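Local coordinates for Low molecular weight phosphotyrosine protein phosphatase 1 (Drosophila melanogaster, PDB 7CUY) that probably removes phosphate from tyrosine-phosphorylated proteins and small aryl or acyl phosphates, as a low molecular weight protein tyrosine phosphatase, at residues V2-M7 and D34-S39. Residues are numbered along the deposited sequence; the frame is centred on the assembly and turned at random.
Sequences VRKVLM and DVEVDS
Arg3, Val5 and Met7 of one strand alternate with Asp34, Glu36 and Asp38 of its parallel neighbour in an unbroken ladder of backbone hydrogen bonds. Arg3 N gives to Asp34 O at 3.0 Å, and Arg3 O accepts from Glu36 N at 2.9 Å. Val5 is likewise held at both ends, its N by Glu36 O and its O by Asp38 N; Met7 N bonds to Asp38 O at 2.9 Å, and the ladder runs on to Ala40. The Lys4 backbone bonds instead with Asp82 and Tyr83, and that of Leu6 with Tyr83 and Phe85. At the start of the two strands, the bends at chi2 and chi3 (94° and 52°) fold the Arg3 side chain back past Val35 CG2 toward Asp34. There NH2 forms a salt bridge to Asp34 OD1 at 3.2 Å, on its syn side but tilted out of the carboxylate plane, the two planar groups turned 41° apart, while NH1 bonds to Leu153 O. Replacing Arg3 with alanine would remove the guanidinium and is likely to leave the Asp34 carboxylate without this partner and Leu153 O without this donor. Glu36 lays its carboxylate against the Lys4 methylenes, with OE1 3.3 Å from CE; NZ remains 4.6 Å from OE1, so the attraction is probably long-range. Farther along, Leu6 CD1 rests 3.7 Å from Asp38 CB, and Asp38 OD2 pairs with Arg71. Ser39 OG is engaged by Glu20 and Asn12, its side chain about 7 Å from that of Cys9, the probable nucleophile. These strands begin and end a beta-alpha-beta unit: helix 15-29 packs on the Val35, Val37 and Met7 face, helix 77-80 meets Lys4, Leu6 and Glu36 on the other, and strand 83-86 continues the sheet beyond strand 3-9.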
# COMPACT_ATOMS: atom_id res chain seq x y z
N VAL A 2 14.93 -0.03 -12.80
CA VAL A 2 14.10 -0.45 -11.68
C VAL A 2 12.68 0.11 -11.84
O VAL A 2 12.49 1.23 -12.32
CB VAL A 2 14.72 -0.02 -10.33
CG1 VAL A 2 13.91 -0.54 -9.15
CG2 VAL A 2 16.15 -0.51 -10.22
N ARG A 3 11.69 -0.68 -11.47
CA ARG A 3 10.31 -0.22 -11.35
C ARG A 3 10.09 0.16 -9.90
O ARG A 3 10.57 -0.53 -9.00
CB ARG A 3 9.32 -1.34 -11.74
CG ARG A 3 8.86 -1.40 -13.20
CD ARG A 3 9.70 -2.37 -14.06
NE ARG A 3 9.87 -3.74 -13.55
CZ ARG A 3 9.13 -4.78 -13.93
NH1 ARG A 3 8.12 -4.63 -14.78
NH2 ARG A 3 9.38 -6.00 -13.44
N LYS A 4 9.37 1.24 -9.65
CA LYS A 4 9.17 1.69 -8.28
C LYS A 4 7.68 1.80 -7.99
O LYS A 4 6.95 2.44 -8.76
CB LYS A 4 9.89 3.01 -8.04
CG LYS A 4 11.41 2.85 -8.00
CD LYS A 4 12.11 4.14 -7.61
CE LYS A 4 13.64 4.00 -7.64
NZ LYS A 4 14.30 5.00 -8.55
N VAL A 5 7.24 1.19 -6.88
CA VAL A 5 5.84 1.15 -6.45
C VAL A 5 5.75 1.82 -5.08
O VAL A 5 6.57 1.54 -4.20
CB VAL A 5 5.32 -0.30 -6.36
CG1 VAL A 5 3.96 -0.35 -5.64
CG2 VAL A 5 5.19 -0.93 -7.74
N LEU A 6 4.75 2.69 -4.90
CA LEU A 6 4.52 3.41 -3.64
C LEU A 6 3.12 3.13 -3.14
O LEU A 6 2.14 3.44 -3.83
CB LEU A 6 4.73 4.91 -3.83
CG LEU A 6 4.63 5.80 -2.58
CD1 LEU A 6 5.74 5.46 -1.56
CD2 LEU A 6 4.65 7.28 -2.94
N MET A 7 2.99 2.55 -1.95
CA MET A 7 1.67 2.34 -1.35
C MET A 7 1.30 3.51 -0.44
O MET A 7 2.08 3.89 0.43
CB MET A 7 1.63 1.04 -0.54
CG MET A 7 2.07 -0.17 -1.32
SD MET A 7 0.92 -0.60 -2.63
CE MET A 7 1.53 -2.25 -3.08
N ASP A 34 13.71 -6.60 -9.79
CA ASP A 34 13.88 -5.24 -10.28
C ASP A 34 12.69 -4.35 -9.93
O ASP A 34 12.32 -3.49 -10.73
CB ASP A 34 14.08 -5.27 -11.79
CG ASP A 34 12.86 -5.79 -12.53
OD1 ASP A 34 12.11 -6.62 -11.96
OD2 ASP A 34 12.65 -5.36 -13.67
N VAL A 35 12.07 -4.55 -8.77
CA VAL A 35 10.92 -3.75 -8.34
C VAL A 35 11.16 -3.33 -6.89
O VAL A 35 11.31 -4.18 -6.01
CB VAL A 35 9.58 -4.50 -8.47
CG1 VAL A 35 8.42 -3.59 -8.04
CG2 VAL A 35 9.36 -5.01 -9.89
N GLU A 36 11.19 -2.02 -6.65
CA GLU A 36 11.33 -1.45 -5.31
C GLU A 36 9.96 -1.00 -4.81
O GLU A 36 9.14 -0.53 -5.60
CB GLU A 36 12.32 -0.28 -5.34
CG GLU A 36 12.28 0.66 -4.13
CD GLU A 36 12.78 2.08 -4.47
OE1 GLU A 36 13.97 2.22 -4.86
OE2 GLU A 36 11.99 3.05 -4.35
N VAL A 37 9.71 -1.17 -3.52
CA VAL A 37 8.43 -0.86 -2.90
C VAL A 37 8.67 0.04 -1.69
O VAL A 37 9.58 -0.20 -0.90
CB VAL A 37 7.68 -2.14 -2.47
CG1 VAL A 37 6.23 -1.82 -2.13
CG2 VAL A 37 7.76 -3.23 -3.56
N ASP A 38 7.81 1.05 -1.52
CA ASP A 38 7.87 1.99 -0.41
C ASP A 38 6.43 2.28 -0.02
O ASP A 38 5.50 1.84 -0.70
CB ASP A 38 8.64 3.26 -0.82
CG ASP A 38 9.02 4.17 0.37
OD1 ASP A 38 9.12 3.69 1.52
OD2 ASP A 38 9.25 5.38 0.12
N SER A 39 6.22 2.97 1.10
CA SER A 39 4.87 3.43 1.44
C SER A 39 4.94 4.81 2.08
O SER A 39 5.99 5.22 2.58
CB SER A 39 4.14 2.43 2.36
OG SER A 39 4.79 2.32 3.62